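Local coordinates for protein sortase (Actinomyces oris, PDB 5UTT) that is probably a sortase-family cysteine transpeptidase that joins surface proteins to the cell wall, this chain being its extracellular catalytic part, at residues A[11-17]-A[169-173]; A[32-37]-A[89-95]; A[95-101]-A[112-116]. One frame throughout, in Å; residues are numbered along the deposited sequence.

Contact 1 (A[11-17]-A[169-173]); sequences TKRTDAP and FAYWM
Arg13 pairs with Trp172 as a single antiparallel beta bridge that docks the N-terminal loop on strand 161-174 of the sortase beta fold. It is a hydrogen-bonded pair: Arg13 N gives to Trp172 O at 2.9 Å, and Trp172 N returns a bond of like length to Arg13 O.

The Arg13 side chain runs alongside the indole of Trp172, in the same direction and over one face. CB sits over the five-membered ring, 3.7 Å from its centroid; CG lies nearest Trp172 O; CD reaches the six-membered part beside CZ2. A bend at chi3 (61°) then lays the guanidinium along the same face, its plane 29° from that of the ring, with NE and CZ both 3.5 Å from Trp172 CZ2 and NH1 3.4 Å from Trp172 CH2. Pro17 covers the opposite face with CA over the five-membered ring, while its CG meets a face of Phe169. At the indole edge NE1 donates to Asp15 O (2.8 Å), 47° out of the carbonyl plane, and weakly to Asp15 OD1.

One residue earlier, Lys12 stretches across a face of the Tyr171 ring, with CG 3.7 Å from the centroid. Tyr171 is part of a classic beta bulge, in which it and Ala170 both face Val111 of strand 108-120. Beyond CG the lysine chain stays extended, carrying its amino group to a shared water, which accepts a hydrogen bond from Lys12 NZ at 2.6 Å and is also bonded to Tyr171 OH.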
loop_
_atom_site.group_PDB
_atom_site.type_symbol
_atom_site.label_atom_id
_atom_site.label_comp_id
_atom_site.label_asym_id
_atom_site.label_seq_id
_atom_site.Cartn_x
_atom_site.Cartn_y
_atom_site.Cartn_z
ATOM N N THR A 11 -8.745 1.883 -20.424
ATOM C CA THR A 11 -9.952 1.061 -20.063
ATOM C C THR A 11 -10.123 0.849 -18.537
ATOM O O THR A 11 -10.042 -0.273 -18.009
ATOM C CB THR A 11 -9.976 -0.270 -20.832
ATOM O OG1 THR A 11 -10.869 -1.166 -20.179
ATOM C CG2 THR A 11 -8.579 -0.903 -20.920
ATOM N N LYS A 12 -10.400 1.951 -17.851
ATOM C CA LYS A 12 -10.468 1.978 -16.391
ATOM C C LYS A 12 -11.809 1.431 -15.931
ATOM O O LYS A 12 -12.863 1.999 -16.275
ATOM C CB LYS A 12 -10.307 3.414 -15.906
ATOM C CG LYS A 12 -8.988 4.070 -16.298
ATOM C CD LYS A 12 -9.015 5.564 -16.023
ATOM C CE LYS A 12 -7.663 6.209 -16.275
ATOM N NZ LYS A 12 -7.457 7.427 -15.442
ATOM N N ARG A 13 -11.796 0.358 -15.156
ATOM C CA ARG A 13 -13.028 -0.288 -14.722
ATOM C C ARG A 13 -13.400 0.161 -13.313
ATOM O O ARG A 13 -12.549 0.243 -12.429
ATOM C CB ARG A 13 -12.896 -1.805 -14.803
ATOM C CG ARG A 13 -12.706 -2.330 -16.215
ATOM C CD ARG A 13 -13.004 -3.814 -16.306
ATOM N NE ARG A 13 -14.383 -4.135 -15.948
ATOM C CZ ARG A 13 -14.925 -5.352 -15.988
ATOM N NH1 ARG A 13 -14.230 -6.412 -16.373
ATOM N NH2 ARG A 13 -16.182 -5.514 -15.628
ATOM N N THR A 14 -14.681 0.500 -13.134
ATOM C CA THR A 14 -15.212 1.055 -11.887
ATOM C C THR A 14 -16.216 0.087 -11.184
ATOM O O THR A 14 -16.686 0.352 -10.060
ATOM C CB THR A 14 -15.931 2.380 -12.191
ATOM O OG1 THR A 14 -16.790 2.176 -13.319
ATOM C CG2 THR A 14 -14.919 3.458 -12.546
ATOM N N ASP A 15 -16.538 -1.028 -11.824
ATOM C CA ASP A 15 -17.302 -2.096 -11.161
ATOM C C ASP A 15 -16.383 -2.814 -10.161
ATOM O O ASP A 15 -15.165 -2.594 -10.129
ATOM C CB ASP A 15 -17.886 -3.095 -12.181
ATOM C CG ASP A 15 -16.827 -3.718 -13.072
ATOM O OD1 ASP A 15 -15.709 -3.182 -13.159
ATOM O OD2 ASP A 15 -17.115 -4.753 -13.696
ATOM N N ALA A 16 -16.945 -3.683 -9.340
ATOM C CA ALA A 16 -16.119 -4.230 -8.280
ATOM C C ALA A 16 -14.906 -4.970 -8.870
ATOM O O ALA A 16 -15.012 -5.716 -9.851
ATOM C CB ALA A 16 -16.929 -5.115 -7.352
ATOM N N PRO A 17 -13.737 -4.748 -8.269
ATOM C CA PRO A 17 -12.554 -5.478 -8.720
ATOM C C PRO A 17 -12.498 -6.921 -8.239
ATOM O O PRO A 17 -13.166 -7.275 -7.274
ATOM C CB PRO A 17 -11.418 -4.698 -8.084
ATOM C CG PRO A 17 -11.976 -4.195 -6.808
ATOM C CD PRO A 17 -13.448 -3.863 -7.138
ATOM N N PHE A 169 -10.064 3.224 -3.254
ATOM C CA PHE A 169 -10.072 2.576 -4.555
ATOM C C PHE A 169 -10.668 3.471 -5.630
ATOM O O PHE A 169 -11.747 4.080 -5.393
ATOM C CB PHE A 169 -10.802 1.236 -4.451
ATOM C CG PHE A 169 -10.829 0.447 -5.734
ATOM C CD1 PHE A 169 -9.700 -0.216 -6.208
ATOM C CD2 PHE A 169 -11.973 0.387 -6.477
ATOM C CE1 PHE A 169 -9.729 -0.918 -7.402
ATOM C CE2 PHE A 169 -12.013 -0.309 -7.650
ATOM C CZ PHE A 169 -10.889 -0.952 -8.125
ATOM N N ALA A 170 -10.003 3.578 -6.785
ATOM C CA ALA A 170 -10.458 4.416 -7.885
ATOM C C ALA A 170 -10.922 3.587 -9.069
ATOM O O ALA A 170 -12.079 3.696 -9.487
ATOM C CB ALA A 170 -9.363 5.386 -8.324
ATOM N N TYR A 171 -10.048 2.746 -9.599
ATOM C CA TYR A 171 -10.431 1.850 -10.692
ATOM C C TYR A 171 -9.488 0.670 -10.735
ATOM O O TYR A 171 -8.474 0.651 -10.020
ATOM C CB TYR A 171 -10.391 2.598 -12.027
ATOM C CG TYR A 171 -9.035 3.115 -12.424
ATOM C CD1 TYR A 171 -8.162 2.307 -13.158
ATOM C CD2 TYR A 171 -8.622 4.388 -12.076
ATOM C CE1 TYR A 171 -6.927 2.770 -13.539
ATOM C CE2 TYR A 171 -7.376 4.859 -12.457
ATOM C CZ TYR A 171 -6.544 4.026 -13.185
ATOM O OH TYR A 171 -5.310 4.450 -13.564
ATOM N N TRP A 172 -9.830 -0.302 -11.567
ATOM C CA TRP A 172 -8.930 -1.427 -11.812
ATOM C C TRP A 172 -8.811 -1.717 -13.292
ATOM O O TRP A 172 -9.578 -1.230 -14.096
ATOM C CB TRP A 172 -9.382 -2.679 -11.066
ATOM C CG TRP A 172 -10.770 -3.250 -11.481
ATOM C CD1 TRP A 172 -12.001 -2.738 -11.166
ATOM C CD2 TRP A 172 -11.019 -4.428 -12.261
ATOM N NE1 TRP A 172 -12.998 -3.546 -11.694
ATOM C CE2 TRP A 172 -12.418 -4.572 -12.385
ATOM C CE3 TRP A 172 -10.196 -5.384 -12.866
ATOM C CZ2 TRP A 172 -12.992 -5.637 -13.074
ATOM C CZ3 TRP A 172 -10.759 -6.416 -13.567
ATOM C CH2 TRP A 172 -12.158 -6.545 -13.658
ATOM N N MET A 173 -7.805 -2.493 -13.649
ATOM C CA MET A 173 -7.628 -2.910 -15.036
ATOM C C MET A 173 -7.218 -4.359 -15.091
ATOM O O MET A 173 -6.475 -4.825 -14.213
ATOM C CB MET A 173 -6.586 -2.052 -15.735
ATOM C CG MET A 173 -6.860 -0.557 -15.721
ATOM S SD MET A 173 -5.606 0.411 -16.603
ATOM C CE MET A 173 -5.916 -0.141 -18.271
HETATM O O HOH W 1 -5.423 6.994 -13.943
#

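Contact 2 (A[32-37]-A[89-95]); sequences LVVPKW and FRRIDLL
Trp37 and Phe89 belong to a buried, mainly apolar contact between a strand end with its following 3-10 turn (32-37, closing strand 28-33) and part of the long connection from strand 74-79 to strand 100-104 (89-95). Six of the nine touching residues are buried and none is exposed; the interface measures 403 Å².

Trp37 makes the largest single contribution. Its CH2 corner lies 3.8 Å from Phe89 CD1, the two rings being inclined at 43° in an oblique pairing. Ile92 CA and Leu94 CD1 lie at the indole edge, and Val34 CB, from the same segment, covers one face. On the pyrrole side NE1 donates to Arg91 O at 3.0 Å, approaching well above the carbonyl plane (73° out of it). Leu94 N reaches that oxygen from the opposite face, so that the start of the 3-10 segment is tied to the indole.

Two smaller apolar pairs flank the tryptophan. Leu32 CD2 touches Phe89 CE1 at 3.5 Å, and Val34 CG1 meets Leu95 CD2 at 3.6 Å.

Lys36 supplies the second polar link. Its chain is extended beyond CG, which carries NZ to within 3.2 Å of Leu94 O, nearly in line with the carbonyl bond; the stronger partner of the ammonium is Asp99, by a salt bridge. Arg91 holds Asp93 side-on through NE and NH2, and its NH1 also pairs with Glu156.

Leu146 of strand 142-150 touches both Trp37 and Phe89, and Val165 of strand 161-174 touches Ile92 and Leu95. Such packing of a strand end and a long connection against the sheet forms part of the hydrophobic interior of the sortase beta fold.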
loop_
_atom_site.group_PDB
_atom_site.type_symbol
_atom_site.label_atom_id
_atom_site.label_comp_id
_atom_site.label_asym_id
_atom_site.label_seq_id
_atom_site.Cartn_x
_atom_site.Cartn_y
_atom_site.Cartn_z
ATOM N N LEU A 32 4.066 -3.072 -5.373
ATOM C CA LEU A 32 3.607 -1.728 -5.131
ATOM C C LEU A 32 4.288 -0.767 -6.085
ATOM O O LEU A 32 5.509 -0.714 -6.152
ATOM C CB LEU A 32 3.903 -1.289 -3.701
ATOM C CG LEU A 32 3.424 0.077 -3.224
ATOM C CD1 LEU A 32 1.894 0.165 -3.191
ATOM C CD2 LEU A 32 4.038 0.387 -1.864
ATOM N N VAL A 33 3.499 0.033 -6.768
ATOM C CA VAL A 33 4.044 1.093 -7.643
ATOM C C VAL A 33 3.422 2.426 -7.208
ATOM O O VAL A 33 2.196 2.584 -7.161
ATOM C CB VAL A 33 3.778 0.801 -9.130
ATOM C CG1 VAL A 33 4.204 1.972 -9.972
ATOM C CG2 VAL A 33 4.486 -0.474 -9.585
ATOM N N VAL A 34 4.265 3.399 -6.879
ATOM C CA VAL A 34 3.769 4.733 -6.534
ATOM C C VAL A 34 4.394 5.725 -7.526
ATOM O O VAL A 34 5.614 5.972 -7.474
ATOM C CB VAL A 34 4.101 5.083 -5.080
ATOM C CG1 VAL A 34 3.633 6.503 -4.757
ATOM C CG2 VAL A 34 3.533 4.038 -4.110
ATOM N N PRO A 35 3.597 6.329 -8.404
ATOM C CA PRO A 35 4.203 7.207 -9.432
ATOM C C PRO A 35 5.066 8.373 -8.930
ATOM O O PRO A 35 6.058 8.740 -9.566
ATOM C CB PRO A 35 2.978 7.707 -10.179
ATOM C CG PRO A 35 2.025 6.569 -10.089
ATOM C CD PRO A 35 2.150 6.115 -8.670
ATOM N N LYS A 36 4.760 8.909 -7.756
ATOM C CA LYS A 36 5.643 9.931 -7.159
ATOM C C LYS A 36 7.008 9.438 -6.659
ATOM O O LYS A 36 7.812 10.245 -6.163
ATOM C CB LYS A 36 4.936 10.610 -6.022
ATOM C CG LYS A 36 3.929 11.628 -6.542
ATOM C CD LYS A 36 3.710 12.677 -5.496
ATOM C CE LYS A 36 3.100 13.935 -6.061
ATOM N NZ LYS A 36 2.564 14.692 -4.904
ATOM N N TRP A 37 7.225 8.146 -6.692
ATOM C CA TRP A 37 8.478 7.561 -6.257
ATOM C C TRP A 37 9.346 7.161 -7.443
ATOM O O TRP A 37 10.504 6.671 -7.227
ATOM C CB TRP A 37 8.243 6.362 -5.315
ATOM C CG TRP A 37 7.623 6.722 -3.993
ATOM C CD1 TRP A 37 7.440 7.991 -3.485
ATOM C CD2 TRP A 37 7.119 5.827 -2.992
ATOM N NE1 TRP A 37 6.836 7.939 -2.284
ATOM C CE2 TRP A 37 6.609 6.638 -1.943
ATOM C CE3 TRP A 37 7.010 4.432 -2.884
ATOM C CZ2 TRP A 37 6.039 6.097 -0.797
ATOM C CZ3 TRP A 37 6.424 3.912 -1.745
ATOM C CH2 TRP A 37 5.935 4.753 -0.726
ATOM N N PHE A 89 9.611 2.875 2.053
ATOM C CA PHE A 89 8.568 3.953 2.157
ATOM C C PHE A 89 9.257 5.286 2.542
ATOM O O PHE A 89 8.713 6.165 3.242
ATOM C CB PHE A 89 7.478 3.563 3.183
ATOM C CG PHE A 89 6.533 2.455 2.750
ATOM C CD1 PHE A 89 6.684 1.788 1.543
ATOM C CD2 PHE A 89 5.475 2.089 3.567
ATOM C CE1 PHE A 89 5.784 0.818 1.149
ATOM C CE2 PHE A 89 4.585 1.104 3.171
ATOM C CZ PHE A 89 4.757 0.451 1.989
ATOM N N ARG A 90 10.533 5.429 2.161
ATOM C CA ARG A 90 11.301 6.589 2.565
ATOM C C ARG A 90 10.566 7.897 2.339
ATOM O O ARG A 90 10.621 8.802 3.196
ATOM C CB ARG A 90 12.593 6.634 1.764
ATOM C CG ARG A 90 13.522 7.757 2.171
ATOM C CD ARG A 90 14.705 7.758 1.229
ATOM N NE ARG A 90 15.756 8.616 1.701
ATOM C CZ ARG A 90 16.861 8.887 1.014
ATOM N NH1 ARG A 90 17.044 8.360 -0.197
ATOM N NH2 ARG A 90 17.779 9.689 1.536
ATOM N N ARG A 91 9.932 8.014 1.181
ATOM C CA ARG A 91 9.400 9.287 0.741
ATOM C C ARG A 91 7.905 9.216 0.800
ATOM O O ARG A 91 7.238 9.797 -0.017
ATOM C CB ARG A 91 9.959 9.724 -0.619
ATOM C CG ARG A 91 11.410 10.192 -0.554
ATOM C CD ARG A 91 11.487 11.653 -0.127
ATOM N NE ARG A 91 11.206 11.900 1.302
ATOM C CZ ARG A 91 12.086 11.752 2.283
ATOM N NH1 ARG A 91 13.349 11.340 2.047
ATOM N NH2 ARG A 91 11.713 12.027 3.527
ATOM N N ILE A 92 7.399 8.532 1.828
ATOM C CA ILE A 92 5.953 8.508 2.098
ATOM C C ILE A 92 5.383 9.918 2.223
ATOM O O ILE A 92 4.177 10.136 1.968
ATOM C CB ILE A 92 5.664 7.647 3.340
ATOM C CG1 ILE A 92 4.168 7.272 3.401
ATOM C CG2 ILE A 92 6.147 8.313 4.608
ATOM C CD1 ILE A 92 3.848 6.149 4.355
ATOM N N ASP A 93 6.233 10.849 2.627
ATOM C CA ASP A 93 5.844 12.253 2.886
ATOM C C ASP A 93 5.542 13.045 1.616
ATOM O O ASP A 93 5.052 14.162 1.718
ATOM C CB ASP A 93 6.898 12.988 3.722
ATOM C CG ASP A 93 8.282 12.943 3.094
ATOM O OD1 ASP A 93 8.451 12.357 2.022
ATOM O OD2 ASP A 93 9.184 13.539 3.681
ATOM N N LEU A 94 5.772 12.475 0.435
ATOM C CA LEU A 94 5.518 13.162 -0.824
ATOM C C LEU A 94 4.085 12.961 -1.237
ATOM O O LEU A 94 3.657 13.582 -2.163
ATOM C CB LEU A 94 6.402 12.651 -1.953
ATOM C CG LEU A 94 7.936 12.793 -1.774
ATOM C CD1 LEU A 94 8.572 12.186 -3.012
ATOM C CD2 LEU A 94 8.361 14.228 -1.584
ATOM N N LEU A 95 3.367 12.083 -0.562
ATOM C CA LEU A 95 2.036 11.703 -1.029
ATOM C C LEU A 95 1.023 12.719 -0.527
ATOM O O LEU A 95 0.918 13.007 0.684
ATOM C CB LEU A 95 1.719 10.278 -0.557
ATOM C CG LEU A 95 2.664 9.182 -1.068
ATOM C CD1 LEU A 95 2.383 7.840 -0.441
ATOM C CD2 LEU A 95 2.516 9.099 -2.572
#

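Contact 3 (A[95-101]-A[112-116]); sequences LQEGDEI and FKVTG
Ile101 and Phe112 are joined by two backbone bonds in the antiparallel hairpin of strands 100-104 and 108-120, and a type II turn from Gln96 to Asp99 leads into it. Ile101 N gives to Phe112 O at 2.8 Å, and Phe112 N gives to Ile101 O. Past the non-hydrogen-bonded pair of Glu100 with Lys113, two further backbone bonds tie the turn to the strand: Val114 N to Asp99 O, and Gly98 N to Val114 O at an N-H...O angle of 172°. The Asp99 carboxylate fixes the turn from inside its own segment, its OD2 accepting from Gln96 N at 2.6 Å.

The apolar contacts centre on Val114, whose CG2 meets Ile101 CD1 at 3.8 Å and, more loosely, Leu95 CB at 4.4 Å.

Other carbon atoms lie against carbonyl oxygens. Val114 CB stands 3.4 Å from Gln96 O, and CG1, anti to the backbone N (chi1 170°), lies against the same carbonyl. Phe112 presents a ring edge to Ile101 O, which lies in the ring plane.

Glu100 and Lys113 run side by side on one face of the hairpin. Here the touching is aliphatic, Glu100 CG being 3.5 Å from Lys113 CD, because the lysine chain is folded at chi2 (-75°) and beyond; the charged ends remain 4.9 Å apart between Glu100 OE2 and Lys113 NZ. Glu100 bonds instead to Ser182 through OE1.

On the far side of strand 108-120 lies strand 161-174, bonded to it by Lys113 with Lys168 and Thr115 with His166, while Ile144 of strand 142-150 packs against both Ile101 and Phe112.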
loop_
_atom_site.group_PDB
_atom_site.type_symbol
_atom_site.label_atom_id
_atom_site.label_comp_id
_atom_site.label_asym_id
_atom_site.label_seq_id
_atom_site.Cartn_x
_atom_site.Cartn_y
_atom_site.Cartn_z
ATOM N N LEU A 95 3.367 12.083 -0.562
ATOM C CA LEU A 95 2.036 11.703 -1.029
ATOM C C LEU A 95 1.023 12.719 -0.527
ATOM O O LEU A 95 0.918 13.007 0.684
ATOM C CB LEU A 95 1.719 10.278 -0.557
ATOM C CG LEU A 95 2.664 9.182 -1.068
ATOM C CD1 LEU A 95 2.383 7.840 -0.441
ATOM C CD2 LEU A 95 2.516 9.099 -2.572
ATOM N N GLN A 96 0.268 13.264 -1.473
ATOM C CA GLN A 96 -0.729 14.261 -1.188
ATOM C C GLN A 96 -2.075 13.749 -1.709
ATOM O O GLN A 96 -2.142 12.843 -2.543
ATOM C CB GLN A 96 -0.328 15.569 -1.889
ATOM C CG GLN A 96 1.107 16.023 -1.590
ATOM C CD GLN A 96 1.579 17.190 -2.445
ATOM O OE1 GLN A 96 0.786 17.955 -2.972
ATOM N NE2 GLN A 96 2.901 17.342 -2.563
ATOM N N GLU A 97 -3.146 14.379 -1.253
ATOM C CA GLU A 97 -4.457 14.018 -1.746
ATOM C C GLU A 97 -4.498 13.926 -3.270
ATOM O O GLU A 97 -4.063 14.836 -3.999
ATOM C CB GLU A 97 -5.471 15.022 -1.258
ATOM C CG GLU A 97 -6.894 14.609 -1.581
ATOM C CD GLU A 97 -7.872 15.718 -1.338
ATOM O OE1 GLU A 97 -7.460 16.820 -0.888
ATOM O OE2 GLU A 97 -9.077 15.479 -1.618
ATOM N N GLY A 98 -5.052 12.830 -3.761
ATOM C CA GLY A 98 -5.160 12.575 -5.196
ATOM C C GLY A 98 -4.004 11.845 -5.856
ATOM O O GLY A 98 -4.135 11.327 -6.971
ATOM N N ASP A 99 -2.880 11.732 -5.157
ATOM C CA ASP A 99 -1.798 10.924 -5.710
ATOM C C ASP A 99 -2.172 9.449 -5.811
ATOM O O ASP A 99 -2.898 8.904 -4.957
ATOM C CB ASP A 99 -0.562 11.085 -4.832
ATOM C CG ASP A 99 0.046 12.468 -4.934
ATOM O OD1 ASP A 99 -0.131 13.144 -5.976
ATOM O OD2 ASP A 99 0.730 12.881 -3.990
ATOM N N GLU A 100 -1.645 8.772 -6.832
ATOM C CA GLU A 100 -1.992 7.386 -7.049
ATOM C C GLU A 100 -1.133 6.424 -6.275
ATOM O O GLU A 100 0.109 6.609 -6.195
ATOM C CB GLU A 100 -1.834 7.036 -8.526
ATOM C CG GLU A 100 -3.037 7.504 -9.355
ATOM C CD GLU A 100 -2.947 7.193 -10.827
ATOM O OE1 GLU A 100 -1.844 6.910 -11.322
ATOM O OE2 GLU A 100 -4.018 7.214 -11.509
ATOM N N ILE A 101 -1.763 5.394 -5.728
ATOM C CA ILE A 101 -1.045 4.235 -5.146
ATOM C C ILE A 101 -1.520 3.006 -5.920
ATOM O O ILE A 101 -2.735 2.700 -5.975
ATOM C CB ILE A 101 -1.311 4.104 -3.644
ATOM C CG1 ILE A 101 -0.766 5.338 -2.898
ATOM C CG2 ILE A 101 -0.726 2.830 -3.058
ATOM C CD1 ILE A 101 -0.998 5.277 -1.417
ATOM N N PHE A 112 -5.579 3.057 -6.460
ATOM C CA PHE A 112 -6.104 3.792 -5.318
ATOM C C PHE A 112 -5.658 5.250 -5.400
ATOM O O PHE A 112 -4.570 5.579 -5.927
ATOM C CB PHE A 112 -5.643 3.166 -3.984
ATOM C CG PHE A 112 -5.985 1.729 -3.826
ATOM C CD1 PHE A 112 -5.212 0.716 -4.432
ATOM C CD2 PHE A 112 -7.024 1.338 -3.006
ATOM C CE1 PHE A 112 -5.536 -0.622 -4.245
ATOM C CE2 PHE A 112 -7.368 0.009 -2.838
ATOM C CZ PHE A 112 -6.629 -0.990 -3.457
ATOM N N LYS A 113 -6.479 6.157 -4.826
ATOM C CA LYS A 113 -6.121 7.564 -4.764
ATOM C C LYS A 113 -6.076 8.064 -3.324
ATOM O O LYS A 113 -7.004 7.794 -2.546
ATOM C CB LYS A 113 -7.141 8.385 -5.557
ATOM C CG LYS A 113 -7.144 8.045 -7.034
ATOM C CD LYS A 113 -5.956 8.631 -7.752
ATOM C CE LYS A 113 -6.299 8.986 -9.208
ATOM N NZ LYS A 113 -7.239 10.161 -9.393
ATOM N N VAL A 114 -4.954 8.718 -2.964
ATOM C CA VAL A 114 -4.728 9.181 -1.602
ATOM C C VAL A 114 -5.859 10.129 -1.122
ATOM O O VAL A 114 -6.262 11.042 -1.846
ATOM C CB VAL A 114 -3.353 9.848 -1.429
ATOM C CG1 VAL A 114 -3.249 10.531 -0.083
ATOM C CG2 VAL A 114 -2.262 8.809 -1.563
ATOM N N THR A 115 -6.384 9.831 0.072
ATOM C CA THR A 115 -7.449 10.623 0.704
ATOM C C THR A 115 -6.854 11.509 1.792
ATOM O O THR A 115 -7.432 12.535 2.177
ATOM C CB THR A 115 -8.560 9.729 1.286
ATOM O OG1 THR A 115 -7.991 8.811 2.236
ATOM C CG2 THR A 115 -9.282 9.011 0.179
ATOM N N GLY A 116 -5.692 11.131 2.313
ATOM C CA GLY A 116 -5.102 11.890 3.400
ATOM C C GLY A 116 -3.961 11.111 4.060
ATOM O O GLY A 116 -3.745 9.931 3.747
#

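In the fold
From the N terminus, residues 11-17 come first and pair with strand 161-174, so contact 1 closes a loop of more than 150 residues that encloses the other two. Within it, contact 2 closes a loop of about 50 residues, returning the connection before strand 100-104 to the end of strand 28-33, and contact 3 then closes a short hairpin loop; these two follow in series and share Leu95. They also touch where Pro35 CD packs against Glu100 O (3.2 Å). Contacts 1 and 3 meet across neighbouring strands 161-174 and 108-120, whereas contacts 1 and 2 stay about 8 Å apart at their nearest atoms.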